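PDB 3IT8: 2L protein from Yaba-like disease virus, which probably binds and inhibits host tumour necrosis factor, acting as a secreted poxvirus glycoprotein with an MHC class I-like fold. Local coordinates for residues D[280-285]-D[290-295]; D[215-220]-D[226-231]; D[115-120]-D[139-144]; D[108-113]-D[125-130]. All coordinates share one frame; numbering follows the deposited sequence.

How the contacts relate
The four contacts fall into two groups, one per domain. Contacts 1 and 2 share the Ig-like range: their centres lie 8 Å apart, and strand 279-284 of contact 1 pairs with strand 213-218 of contact 2, Val280 N reaching Ile217 O at 2.8 Å. Contacts 3 and 4 sit in the MHC-like N-terminal range, centres 5 Å apart, where strand 115-121 runs between the two strands of contact 4 and Arg119 O meets Thr128 N at 2.7 Å. Between the groups, centres are 31 to 36 Å apart. The side chain of Tyr109 in contact 4 comes within about 5 Å of an attached glycan sugar; the side chain of Leu117 in contact 3 is about 10 Å from a bound NAG.

Contact 1 (D[280-285]-D[290-295]); sequences VCVVFH and AQVYTC
Cys281 O receives the amide of Tyr293 at 2.7 Å (Tyr293 N to Cys281 O) with an angle of 145° at the hydrogen, and the CA-H of Val292 also approaches it, Val292 CA to Cys281 O being 3.5 Å. This bond belongs to an antiparallel beta hairpin of the Ig-like domain, in which strand 279-284 pairs with the short edge strand 291-293. The register is confirmed further along: Val283 N to Gln291 O is 2.9 Å and Gln291 N to Val283 O is 3.2 Å, so Cys281-Tyr293 and Val283-Gln291 are hydrogen-bonded pairs flanking the non-hydrogen-bonded pair Val282-Val292. Cys281 closes a disulfide with Cys202, consistent with the bridge that joins the two sheets of an Ig fold. On the face that carries this cysteine, the Tyr293 side chain leans toward strand 279-284, CG standing beside the backbone N (chi1 -59°). Val283 approaches the ring obliquely, Tyr293 CE1 being 4.0 Å from Val283 CB, while Cys281 O sits at the ring edge near its plane. At the turn end, Phe284 points its CB away from the partner strand, yet its ring swings back until Phe284 CE2 lies 3.5 Å from Ala290 CB.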
loop_
_atom_site.group_PDB
_atom_site.type_symbol
_atom_site.label_atom_id
_atom_site.label_comp_id
_atom_site.label_asym_id
_atom_site.label_seq_id
_atom_site.Cartn_x
_atom_site.Cartn_y
_atom_site.Cartn_z
ATOM N N VAL D 280 -25.450 -24.949 -20.856
ATOM C CA VAL D 280 -25.933 -23.720 -21.439
ATOM C C VAL D 280 -24.722 -23.255 -22.264
ATOM O O VAL D 280 -23.573 -23.541 -21.914
ATOM C CB VAL D 280 -26.279 -22.708 -20.347
ATOM C CG1 VAL D 280 -25.055 -22.382 -19.522
ATOM C CG2 VAL D 280 -26.827 -21.477 -20.972
ATOM N N CYS D 281 -24.958 -22.568 -23.369
ATOM C CA CYS D 281 -23.848 -22.141 -24.200
ATOM C C CYS D 281 -23.365 -20.732 -23.863
ATOM O O CYS D 281 -24.146 -19.778 -23.892
ATOM C CB CYS D 281 -24.252 -22.211 -25.679
ATOM S SG CYS D 281 -22.892 -21.867 -26.842
ATOM N N VAL D 282 -22.079 -20.605 -23.530
ATOM C CA VAL D 282 -21.491 -19.297 -23.242
ATOM C C VAL D 282 -20.588 -18.937 -24.417
ATOM O O VAL D 282 -19.623 -19.639 -24.701
ATOM C CB VAL D 282 -20.643 -19.297 -21.963
ATOM C CG1 VAL D 282 -20.263 -17.872 -21.618
ATOM C CG2 VAL D 282 -21.418 -19.927 -20.811
ATOM N N VAL D 283 -20.912 -17.839 -25.093
ATOM C CA VAL D 283 -20.167 -17.376 -26.261
ATOM C C VAL D 283 -19.241 -16.206 -25.985
ATOM O O VAL D 283 -19.692 -15.152 -25.536
ATOM C CB VAL D 283 -21.142 -16.966 -27.369
ATOM C CG1 VAL D 283 -20.413 -16.252 -28.481
ATOM C CG2 VAL D 283 -21.855 -18.198 -27.890
ATOM N N PHE D 284 -17.949 -16.394 -26.259
ATOM C CA PHE D 284 -16.963 -15.338 -26.052
ATOM C C PHE D 284 -16.564 -14.725 -27.382
ATOM O O PHE D 284 -16.030 -15.401 -28.253
ATOM C CB PHE D 284 -15.730 -15.886 -25.357
ATOM C CG PHE D 284 -15.996 -16.391 -23.982
ATOM C CD1 PHE D 284 -16.394 -17.704 -23.775
ATOM C CD2 PHE D 284 -15.843 -15.551 -22.876
ATOM C CE1 PHE D 284 -16.634 -18.179 -22.485
ATOM C CE2 PHE D 284 -16.083 -16.016 -21.573
ATOM C CZ PHE D 284 -16.478 -17.332 -21.379
ATOM N N HIS D 285 -16.835 -13.436 -27.532
ATOM C CA HIS D 285 -16.505 -12.715 -28.753
ATOM C C HIS D 285 -16.254 -11.236 -28.437
ATOM O O HIS D 285 -16.674 -10.748 -27.393
ATOM C CB HIS D 285 -17.651 -12.846 -29.741
ATOM C CG HIS D 285 -17.393 -12.172 -31.044
ATOM N ND1 HIS D 285 -16.613 -12.731 -32.027
ATOM C CD2 HIS D 285 -17.782 -10.965 -31.511
ATOM C CE1 HIS D 285 -16.531 -11.897 -33.047
ATOM N NE2 HIS D 285 -17.230 -10.817 -32.760
ATOM N N ALA D 290 -19.094 -11.615 -23.165
ATOM C CA ALA D 290 -19.408 -13.009 -22.877
ATOM C C ALA D 290 -20.886 -13.147 -22.540
ATOM O O ALA D 290 -21.324 -12.727 -21.467
ATOM C CB ALA D 290 -18.566 -13.516 -21.731
ATOM N N GLN D 291 -21.658 -13.722 -23.462
ATOM C CA GLN D 291 -23.092 -13.916 -23.256
ATOM C C GLN D 291 -23.496 -15.376 -23.107
ATOM O O GLN D 291 -22.890 -16.268 -23.701
ATOM C CB GLN D 291 -23.889 -13.306 -24.391
ATOM C CG GLN D 291 -24.271 -11.879 -24.147
ATOM C CD GLN D 291 -25.438 -11.455 -25.021
ATOM O OE1 GLN D 291 -26.465 -12.145 -25.079
ATOM N NE2 GLN D 291 -25.294 -10.316 -25.705
ATOM N N VAL D 292 -24.531 -15.615 -22.302
ATOM C CA VAL D 292 -25.013 -16.970 -22.072
ATOM C C VAL D 292 -26.277 -17.215 -22.895
ATOM O O VAL D 292 -27.112 -16.319 -23.058
ATOM C CB VAL D 292 -25.311 -17.199 -20.587
ATOM C CG1 VAL D 292 -25.420 -18.682 -20.310
ATOM C CG2 VAL D 292 -24.220 -16.577 -19.735
ATOM N N TYR D 293 -26.397 -18.422 -23.445
ATOM C CA TYR D 293 -27.551 -18.793 -24.269
ATOM C C TYR D 293 -28.064 -20.174 -23.880
ATOM O O TYR D 293 -27.284 -21.104 -23.671
ATOM C CB TYR D 293 -27.178 -18.769 -25.745
ATOM C CG TYR D 293 -26.690 -17.422 -26.215
ATOM C CD1 TYR D 293 -25.330 -17.092 -26.173
ATOM C CD2 TYR D 293 -27.582 -16.468 -26.696
ATOM C CE1 TYR D 293 -24.871 -15.833 -26.611
ATOM C CE2 TYR D 293 -27.139 -15.213 -27.130
ATOM C CZ TYR D 293 -25.784 -14.905 -27.088
ATOM O OH TYR D 293 -25.347 -13.688 -27.545
ATOM N N THR D 294 -29.384 -20.315 -23.817
ATOM C CA THR D 294 -29.975 -21.579 -23.377
ATOM C C THR D 294 -30.861 -22.345 -24.347
ATOM O O THR D 294 -30.762 -22.210 -25.564
ATOM C CB THR D 294 -30.814 -21.349 -22.105
ATOM O OG1 THR D 294 -31.819 -20.366 -22.381
ATOM C CG2 THR D 294 -29.946 -20.860 -20.960
ATOM N N CYS D 295 -31.723 -23.155 -23.732
ATOM C CA CYS D 295 -32.745 -24.024 -24.333
ATOM C C CYS D 295 -32.368 -25.173 -25.257
ATOM O O CYS D 295 -31.456 -25.086 -26.071
ATOM C CB CYS D 295 -33.859 -23.190 -24.987
ATOM S SG CYS D 295 -33.348 -22.037 -26.288
#

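Contact 2 (D[215-220]-D[226-231]); sequences KWIESE and YKYVNG
Within the Ig-like domain, strand 213-218 is an edge strand of the three-stranded sheet, and the loop that follows it turns back so that residues 226-231 pass alongside without forming a strand. The separation supports this reading: the CA atoms of Ile217 and Tyr228 are 10.1 Å apart, too far for backbone pairing, and side chains alone bridge the gap. Ile217 and Tyr228 approach at about a right angle. With chi2 at 173°, Ile217 is fully extended and its CD1 meets the edge of the phenol ring in the ring plane, 4.0 Å from Tyr228 CE1. Tyr228 is further fixed by a stack with Tyr234 and an edge-to-face contact with Phe284. The extended Lys215 chain crosses Tyr228 at about a right angle, and Lys215 NZ stays 3.9 Å from Tyr228 OH; its charge is paired by a salt bridge to Glu236. Farther along, Ser219 CB lies near the plane of the Tyr226 ring at its edge, 3.6 Å from Tyr226 OH, while Ser219 OG is hydrogen-bonded to Ser277 O. Lys215 NZ and Ser219 OG thus have their strong partners outside the two segments, which implies that what joins the segments is mainly van der Waals contact at the tyrosine edges.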
loop_
_atom_site.group_PDB
_atom_site.type_symbol
_atom_site.label_atom_id
_atom_site.label_comp_id
_atom_site.label_asym_id
_atom_site.label_seq_id
_atom_site.Cartn_x
_atom_site.Cartn_y
_atom_site.Cartn_z
ATOM N N LYS D 215 -17.999 -21.980 -24.511
ATOM C CA LYS D 215 -17.906 -22.779 -23.285
ATOM C C LYS D 215 -19.262 -23.355 -22.910
ATOM O O LYS D 215 -20.263 -22.641 -22.868
ATOM C CB LYS D 215 -17.390 -21.940 -22.105
ATOM C CG LYS D 215 -15.931 -21.593 -22.180
ATOM C CD LYS D 215 -15.424 -20.984 -20.897
ATOM C CE LYS D 215 -13.909 -20.846 -20.963
ATOM N NZ LYS D 215 -13.288 -20.568 -19.632
ATOM N N TRP D 216 -19.286 -24.654 -22.652
ATOM C CA TRP D 216 -20.512 -25.325 -22.234
ATOM C C TRP D 216 -20.469 -25.540 -20.726
ATOM O O TRP D 216 -19.606 -26.256 -20.211
ATOM C CB TRP D 216 -20.679 -26.667 -22.952
ATOM C CG TRP D 216 -20.968 -26.502 -24.397
ATOM C CD1 TRP D 216 -20.061 -26.435 -25.404
ATOM C CD2 TRP D 216 -22.257 -26.315 -24.998
ATOM N NE1 TRP D 216 -20.698 -26.218 -26.603
ATOM C CE2 TRP D 216 -22.049 -26.140 -26.382
ATOM C CE3 TRP D 216 -23.566 -26.277 -24.503
ATOM C CZ2 TRP D 216 -23.105 -25.931 -27.283
ATOM C CZ3 TRP D 216 -24.616 -26.067 -25.398
ATOM C CH2 TRP D 216 -24.377 -25.897 -26.773
ATOM N N ILE D 217 -21.406 -24.907 -20.025
ATOM C CA ILE D 217 -21.470 -24.998 -18.572
ATOM C C ILE D 217 -22.847 -25.435 -18.081
ATOM O O ILE D 217 -23.867 -24.921 -18.541
ATOM C CB ILE D 217 -21.139 -23.640 -17.950
ATOM C CG1 ILE D 217 -19.771 -23.163 -18.450
ATOM C CG2 ILE D 217 -21.147 -23.747 -16.458
ATOM C CD1 ILE D 217 -19.421 -21.770 -18.024
ATOM N N GLU D 218 -22.879 -26.384 -17.151
ATOM C CA GLU D 218 -24.150 -26.851 -16.617
ATOM C C GLU D 218 -24.873 -25.657 -15.997
ATOM O O GLU D 218 -24.275 -24.895 -15.236
ATOM C CB GLU D 218 -23.909 -27.960 -15.598
ATOM C CG GLU D 218 -23.598 -29.287 -16.265
ATOM C CD GLU D 218 -23.105 -30.341 -15.296
ATOM O OE1 GLU D 218 -23.743 -30.529 -14.238
ATOM O OE2 GLU D 218 -22.080 -30.991 -15.600
ATOM N N SER D 219 -26.150 -25.488 -16.337
ATOM C CA SER D 219 -26.944 -24.358 -15.845
ATOM C C SER D 219 -27.028 -24.184 -14.327
ATOM O O SER D 219 -27.278 -23.076 -13.841
ATOM C CB SER D 219 -28.356 -24.426 -16.419
ATOM O OG SER D 219 -28.982 -25.635 -16.049
ATOM N N GLU D 220 -26.836 -25.267 -13.578
ATOM C CA GLU D 220 -26.890 -25.187 -12.122
ATOM C C GLU D 220 -25.907 -24.130 -11.613
ATOM O O GLU D 220 -26.202 -23.376 -10.686
ATOM C CB GLU D 220 -26.547 -26.538 -11.499
ATOM C CG GLU D 220 -25.180 -27.057 -11.892
ATOM C CD GLU D 220 -24.717 -28.212 -11.026
ATOM O OE1 GLU D 220 -24.558 -28.001 -9.805
ATOM O OE2 GLU D 220 -24.510 -29.326 -11.565
ATOM N N TYR D 226 -28.476 -15.896 -15.394
ATOM C CA TYR D 226 -27.690 -16.286 -16.570
ATOM C C TYR D 226 -26.749 -15.222 -17.149
ATOM O O TYR D 226 -26.948 -14.727 -18.260
ATOM C CB TYR D 226 -28.617 -16.808 -17.661
ATOM C CG TYR D 226 -29.236 -18.127 -17.288
ATOM C CD1 TYR D 226 -30.464 -18.186 -16.630
ATOM C CD2 TYR D 226 -28.557 -19.318 -17.520
ATOM C CE1 TYR D 226 -30.995 -19.408 -16.206
ATOM C CE2 TYR D 226 -29.074 -20.537 -17.100
ATOM C CZ TYR D 226 -30.289 -20.577 -16.442
ATOM O OH TYR D 226 -30.779 -21.781 -15.992
ATOM N N LYS D 227 -25.733 -14.882 -16.361
ATOM C CA LYS D 227 -24.700 -13.920 -16.721
ATOM C C LYS D 227 -23.389 -14.584 -16.329
ATOM O O LYS D 227 -23.294 -15.226 -15.282
ATOM C CB LYS D 227 -24.864 -12.603 -15.954
ATOM C CG LYS D 227 -26.091 -11.801 -16.339
ATOM C CD LYS D 227 -26.185 -10.526 -15.505
ATOM C CE LYS D 227 -27.510 -9.787 -15.720
ATOM N NZ LYS D 227 -27.654 -8.642 -14.770
ATOM N N TYR D 228 -22.389 -14.470 -17.190
ATOM C CA TYR D 228 -21.082 -15.047 -16.904
ATOM C C TYR D 228 -20.290 -13.978 -16.133
ATOM O O TYR D 228 -19.954 -12.938 -16.693
ATOM C CB TYR D 228 -20.377 -15.383 -18.214
ATOM C CG TYR D 228 -19.067 -16.091 -18.040
ATOM C CD1 TYR D 228 -19.019 -17.477 -17.902
ATOM C CD2 TYR D 228 -17.865 -15.376 -18.007
ATOM C CE1 TYR D 228 -17.794 -18.147 -17.739
ATOM C CE2 TYR D 228 -16.641 -16.025 -17.841
ATOM C CZ TYR D 228 -16.608 -17.410 -17.711
ATOM O OH TYR D 228 -15.401 -18.063 -17.582
ATOM N N VAL D 229 -20.018 -14.222 -14.853
ATOM C CA VAL D 229 -19.279 -13.259 -14.038
ATOM C C VAL D 229 -17.774 -13.408 -14.262
ATOM O O VAL D 229 -17.201 -14.480 -14.024
ATOM C CB VAL D 229 -19.597 -13.452 -12.549
ATOM C CG1 VAL D 229 -18.896 -12.391 -11.725
ATOM C CG2 VAL D 229 -21.094 -13.388 -12.337
ATOM N N ASN D 230 -17.141 -12.320 -14.693
ATOM C CA ASN D 230 -15.723 -12.327 -15.005
ATOM C C ASN D 230 -14.821 -13.186 -14.130
ATOM O O ASN D 230 -14.434 -14.300 -14.519
ATOM C CB ASN D 230 -15.171 -10.913 -15.021
ATOM C CG ASN D 230 -13.938 -10.783 -15.921
ATOM O OD1 ASN D 230 -13.140 -11.720 -16.063
ATOM N ND2 ASN D 230 -13.774 -9.612 -16.518
ATOM N N GLY D 231 -14.475 -12.689 -12.952
ATOM C CA GLY D 231 -13.574 -13.471 -12.120
ATOM C C GLY D 231 -14.103 -14.740 -11.463
ATOM O O GLY D 231 -13.376 -15.390 -10.710
#

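Contact 3 (D[115-120]-D[139-144]); sequences GPLARY and GMLTVK
Leu141 holds CG beside its backbone N (chi1 -64°) and then runs straight on, its CD1 fully extended at chi2 175°; this carries both methyls of the short 3-10 turn 140-141 toward strand 115-121. Leu117 answers from the strand with its CG trans to the backbone N (chi1 -163°), which sends the isobutyl group outward to meet them. The two leucines approach at a slant through one branch each, Leu117 CD2 lying 4.0 Å from Leu141 CD1. The other branch of Leu141 is used separately: Leu141 CD2 is 4.2 Å from Ala118 CB. One side chain therefore straddles two consecutive strand residues, although the CA atoms of Ala118 and Leu141 are 8.0 Å apart. Consecutive residues of a regular strand would point to opposite faces, but here Leu117 and Ala118 both face Val110 of the neighbouring strand, a classic beta bulge, and both direct their CB atoms to the turn. Arg119, next in sequence, points the other way and forms a salt bridge with Glu247 of the Ig-like range. Around the apolar patch, Phe127 touches both Ala118 and Leu141, and Leu117 reaches Ile80 on helix 61-82. The turn itself is tied to that helix by a hydrogen bond from Met140 N to Thr76 OG1. Packing of this kind, between the helix-bearing face of an eight-stranded antiparallel sheet and the connection leading into helix 148-174, belongs to the MHC class I-like platform, with its two helices laid across a sheet.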
loop_
_atom_site.group_PDB
_atom_site.type_symbol
_atom_site.label_atom_id
_atom_site.label_comp_id
_atom_site.label_asym_id
_atom_site.label_seq_id
_atom_site.Cartn_x
_atom_site.Cartn_y
_atom_site.Cartn_z
ATOM N N GLY D 115 1.018 -33.556 -38.031
ATOM C CA GLY D 115 0.209 -33.107 -36.908
ATOM C C GLY D 115 1.000 -32.447 -35.796
ATOM O O GLY D 115 2.223 -32.431 -35.841
ATOM N N PRO D 116 0.323 -31.901 -34.772
ATOM C CA PRO D 116 0.968 -31.231 -33.638
ATOM C C PRO D 116 2.094 -32.050 -33.051
ATOM O O PRO D 116 1.969 -33.260 -32.886
ATOM C CB PRO D 116 -0.176 -31.030 -32.654
ATOM C CG PRO D 116 -1.109 -32.139 -32.994
ATOM C CD PRO D 116 -1.105 -32.104 -34.496
ATOM N N LEU D 117 3.192 -31.375 -32.727
ATOM C CA LEU D 117 4.372 -32.031 -32.188
ATOM C C LEU D 117 4.641 -31.645 -30.727
ATOM O O LEU D 117 4.421 -32.448 -29.819
ATOM C CB LEU D 117 5.571 -31.682 -33.069
ATOM C CG LEU D 117 6.803 -32.550 -32.927
ATOM C CD1 LEU D 117 6.406 -33.998 -33.132
ATOM C CD2 LEU D 117 7.842 -32.127 -33.937
ATOM N N ALA D 118 5.108 -30.422 -30.497
ATOM C CA ALA D 118 5.408 -29.963 -29.140
ATOM C C ALA D 118 4.955 -28.544 -28.868
ATOM O O ALA D 118 5.018 -27.673 -29.732
ATOM C CB ALA D 118 6.898 -30.069 -28.859
ATOM N N ARG D 119 4.537 -28.320 -27.632
ATOM C CA ARG D 119 4.035 -27.027 -27.162
ATOM C C ARG D 119 5.021 -26.425 -26.163
ATOM O O ARG D 119 5.523 -27.118 -25.286
ATOM C CB ARG D 119 2.668 -27.264 -26.514
ATOM C CG ARG D 119 2.108 -26.132 -25.709
ATOM C CD ARG D 119 0.796 -26.552 -25.046
ATOM N NE ARG D 119 -0.288 -26.734 -26.000
ATOM C CZ ARG D 119 -0.788 -27.912 -26.356
ATOM N NH1 ARG D 119 -0.297 -29.023 -25.829
ATOM N NH2 ARG D 119 -1.777 -27.973 -27.241
ATOM N N TYR D 120 5.307 -25.139 -26.296
ATOM C CA TYR D 120 6.263 -24.484 -25.409
ATOM C C TYR D 120 5.575 -23.884 -24.202
ATOM O O TYR D 120 4.677 -23.061 -24.348
ATOM C CB TYR D 120 7.006 -23.375 -26.143
ATOM C CG TYR D 120 8.055 -22.689 -25.304
ATOM C CD1 TYR D 120 9.315 -23.264 -25.119
ATOM C CD2 TYR D 120 7.780 -21.488 -24.642
ATOM C CE1 TYR D 120 10.271 -22.662 -24.284
ATOM C CE2 TYR D 120 8.729 -20.886 -23.812
ATOM C CZ TYR D 120 9.963 -21.482 -23.641
ATOM O OH TYR D 120 10.897 -20.912 -22.824
ATOM N N GLY D 139 17.205 -30.558 -32.731
ATOM C CA GLY D 139 17.099 -29.179 -33.164
ATOM C C GLY D 139 16.659 -28.182 -32.107
ATOM O O GLY D 139 17.161 -28.166 -30.977
ATOM N N MET D 140 15.703 -27.343 -32.489
ATOM C CA MET D 140 15.165 -26.309 -31.616
ATOM C C MET D 140 14.313 -26.888 -30.501
ATOM O O MET D 140 13.779 -26.145 -29.683
ATOM C CB MET D 140 14.292 -25.361 -32.422
ATOM C CG MET D 140 13.017 -26.033 -32.881
ATOM S SD MET D 140 11.733 -24.887 -33.391
ATOM C CE MET D 140 11.646 -25.262 -35.130
ATOM N N LEU D 141 14.181 -28.207 -30.467
ATOM C CA LEU D 141 13.351 -28.844 -29.458
ATOM C C LEU D 141 14.033 -29.339 -28.182
ATOM O O LEU D 141 13.352 -29.806 -27.274
ATOM C CB LEU D 141 12.567 -29.986 -30.100
ATOM C CG LEU D 141 11.556 -29.570 -31.176
ATOM C CD1 LEU D 141 10.934 -30.803 -31.808
ATOM C CD2 LEU D 141 10.480 -28.702 -30.546
ATOM N N THR D 142 15.357 -29.243 -28.092
ATOM C CA THR D 142 16.039 -29.693 -26.878
ATOM C C THR D 142 16.904 -28.631 -26.251
ATOM O O THR D 142 17.455 -27.781 -26.939
ATOM C CB THR D 142 16.961 -30.876 -27.121
ATOM O OG1 THR D 142 16.350 -31.772 -28.049
ATOM C CG2 THR D 142 17.216 -31.611 -25.809
ATOM N N VAL D 143 17.038 -28.698 -24.934
ATOM C CA VAL D 143 17.869 -27.748 -24.227
ATOM C C VAL D 143 19.320 -28.021 -24.628
ATOM O O VAL D 143 20.193 -27.156 -24.489
ATOM C CB VAL D 143 17.706 -27.911 -22.715
ATOM C CG1 VAL D 143 18.529 -26.851 -21.976
ATOM C CG2 VAL D 143 16.233 -27.811 -22.355
ATOM N N LYS D 144 19.559 -29.227 -25.140
ATOM C CA LYS D 144 20.891 -29.646 -25.575
ATOM C C LYS D 144 21.443 -28.729 -26.663
ATOM O O LYS D 144 22.649 -28.500 -26.739
ATOM C CB LYS D 144 20.840 -31.080 -26.116
ATOM C CG LYS D 144 20.360 -32.125 -25.117
ATOM C CD LYS D 144 21.398 -32.411 -24.035
ATOM C CE LYS D 144 22.612 -33.134 -24.602
ATOM N NZ LYS D 144 23.639 -33.419 -23.563
#

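Contact 4 (D[108-113]-D[125-130]); sequences GYVETA and KRFTKM
Phe127 reaches across to Val110 with one corner of its ring: with CG beside the backbone N (chi1 -80°), the ring is carried toward strand 103-112, where Phe127 CE2 and Val110 CG2 are 3.9 Å apart, the methyl arriving obliquely and the two side chains crossing at about a right angle. The ring also packs edge-to-face with Tyr120 and touches Trp148 and Leu155 of helix 148-174. Next comes Thr128, whose backbone bonds to Arg119 of the strand in between. That accounts for the spacing here: in the antiparallel sheet of the MHC-like platform, strands 103-112 and 126-129 lie on either side of strand 115-121, and the CA atoms of Tyr109 and Phe127 are 8.1 Å apart. Beyond the strand end, Met130 bends at chi3 (-89°) and turns its thioether to Tyr109. Met130 CE lies 3.7 Å from Tyr109 CB, and Met130 SD is 3.9 Å from the same carbon. The sulfur stands 4.8 Å from the centroid of the Tyr109 ring, 40° off its normal, an oblique Met-aromatic contact. Around that ring, Pro248 and Glu247 pack against Tyr109, and Glu111 OE1, which is hydrogen-bonded to Tyr243 OH, lies in the ring plane at its edge.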
loop_
_atom_site.group_PDB
_atom_site.type_symbol
_atom_site.label_atom_id
_atom_site.label_comp_id
_atom_site.label_asym_id
_atom_site.label_seq_id
_atom_site.Cartn_x
_atom_site.Cartn_y
_atom_site.Cartn_z
ATOM N N GLY D 108 2.556 -21.010 -28.368
ATOM C CA GLY D 108 3.772 -21.177 -29.132
ATOM C C GLY D 108 4.003 -22.662 -29.198
ATOM O O GLY D 108 4.370 -23.273 -28.197
ATOM N N TYR D 109 3.763 -23.256 -30.358
ATOM C CA TYR D 109 3.967 -24.681 -30.517
ATOM C C TYR D 109 4.543 -25.012 -31.882
ATOM O O TYR D 109 4.550 -24.177 -32.788
ATOM C CB TYR D 109 2.658 -25.415 -30.299
ATOM C CG TYR D 109 1.567 -25.036 -31.268
ATOM C CD1 TYR D 109 1.431 -25.691 -32.499
ATOM C CD2 TYR D 109 0.613 -24.075 -30.925
ATOM C CE1 TYR D 109 0.367 -25.409 -33.347
ATOM C CE2 TYR D 109 -0.458 -23.781 -31.771
ATOM C CZ TYR D 109 -0.577 -24.452 -32.974
ATOM O OH TYR D 109 -1.653 -24.188 -33.787
ATOM N N VAL D 110 5.037 -26.238 -32.015
ATOM C CA VAL D 110 5.633 -26.693 -33.250
ATOM C C VAL D 110 4.795 -27.827 -33.789
ATOM O O VAL D 110 4.543 -28.784 -33.074
ATOM C CB VAL D 110 7.075 -27.204 -32.994
ATOM C CG1 VAL D 110 7.611 -27.936 -34.220
ATOM C CG2 VAL D 110 7.979 -26.037 -32.650
ATOM N N GLU D 111 4.337 -27.710 -35.032
ATOM C CA GLU D 111 3.577 -28.790 -35.643
ATOM C C GLU D 111 4.293 -29.289 -36.898
ATOM O O GLU D 111 5.135 -28.602 -37.476
ATOM C CB GLU D 111 2.148 -28.373 -35.972
ATOM C CG GLU D 111 2.035 -27.155 -36.818
ATOM C CD GLU D 111 0.593 -26.815 -37.125
ATOM O OE1 GLU D 111 -0.260 -26.957 -36.211
ATOM O OE2 GLU D 111 0.317 -26.391 -38.276
ATOM N N THR D 112 3.945 -30.507 -37.293
ATOM C CA THR D 112 4.531 -31.186 -38.435
ATOM C C THR D 112 3.438 -31.428 -39.456
ATOM O O THR D 112 2.265 -31.257 -39.154
ATOM C CB THR D 112 5.148 -32.519 -37.948
ATOM O OG1 THR D 112 6.559 -32.354 -37.790
ATOM C CG2 THR D 112 4.855 -33.654 -38.883
ATOM N N ALA D 113 3.810 -31.797 -40.674
ATOM C CA ALA D 113 2.799 -32.067 -41.692
ATOM C C ALA D 113 1.921 -33.229 -41.201
ATOM O O ALA D 113 0.784 -33.393 -41.646
ATOM C CB ALA D 113 3.470 -32.428 -43.017
ATOM N N LYS D 125 9.625 -23.455 -19.071
ATOM C CA LYS D 125 10.684 -23.002 -19.973
ATOM C C LYS D 125 11.260 -24.181 -20.772
ATOM O O LYS D 125 12.470 -24.377 -20.847
ATOM C CB LYS D 125 11.791 -22.301 -19.179
ATOM C CG LYS D 125 11.353 -20.995 -18.552
ATOM C CD LYS D 125 12.366 -20.517 -17.531
ATOM C CE LYS D 125 11.991 -19.157 -16.944
ATOM N NZ LYS D 125 12.260 -18.011 -17.876
ATOM N N ARG D 126 10.370 -24.961 -21.372
ATOM C CA ARG D 126 10.759 -26.116 -22.169
ATOM C C ARG D 126 9.549 -26.564 -23.000
ATOM O O ARG D 126 8.430 -26.093 -22.782
ATOM C CB ARG D 126 11.191 -27.252 -21.250
ATOM C CG ARG D 126 10.033 -27.835 -20.477
ATOM C CD ARG D 126 10.492 -28.770 -19.386
ATOM N NE ARG D 126 9.360 -29.415 -18.723
ATOM C CZ ARG D 126 9.437 -30.055 -17.560
ATOM N NH1 ARG D 126 10.599 -30.135 -16.922
ATOM N NH2 ARG D 126 8.355 -30.616 -17.034
ATOM N N PHE D 127 9.771 -27.460 -23.957
ATOM C CA PHE D 127 8.676 -27.958 -24.775
ATOM C C PHE D 127 8.021 -29.163 -24.111
ATOM O O PHE D 127 8.659 -29.880 -23.339
ATOM C CB PHE D 127 9.170 -28.374 -26.164
ATOM C CG PHE D 127 9.351 -27.231 -27.115
ATOM C CD1 PHE D 127 10.576 -26.590 -27.229
ATOM C CD2 PHE D 127 8.285 -26.778 -27.884
ATOM C CE1 PHE D 127 10.739 -25.509 -28.099
ATOM C CE2 PHE D 127 8.440 -25.702 -28.751
ATOM C CZ PHE D 127 9.669 -25.065 -28.859
ATOM N N THR D 128 6.745 -29.384 -24.418
ATOM C CA THR D 128 6.013 -30.518 -23.877
ATOM C C THR D 128 5.212 -31.185 -24.980
ATOM O O THR D 128 4.611 -30.505 -25.808
ATOM C CB THR D 128 5.038 -30.087 -22.800
ATOM O OG1 THR D 128 5.720 -29.267 -21.852
ATOM C CG2 THR D 128 4.465 -31.308 -22.097
ATOM N N LYS D 129 5.206 -32.515 -24.982
ATOM C CA LYS D 129 4.470 -33.291 -25.975
ATOM C C LYS D 129 3.025 -32.807 -26.115
ATOM O O LYS D 129 2.392 -32.417 -25.136
ATOM C CB LYS D 129 4.482 -34.767 -25.577
ATOM C CG LYS D 129 4.343 -34.978 -24.080
ATOM C CD LYS D 129 3.323 -36.052 -23.735
ATOM C CE LYS D 129 3.755 -37.442 -24.190
ATOM N NZ LYS D 129 2.761 -38.500 -23.798
ATOM N N MET D 130 2.516 -32.809 -27.343
ATOM C CA MET D 130 1.137 -32.401 -27.596
ATOM C C MET D 130 0.330 -33.642 -27.913
ATOM O O MET D 130 -0.892 -33.589 -27.983
ATOM C CB MET D 130 1.043 -31.440 -28.781
ATOM C CG MET D 130 1.590 -30.053 -28.513
ATOM S SD MET D 130 1.046 -28.870 -29.752
ATOM C CE MET D 130 2.324 -29.029 -30.940
#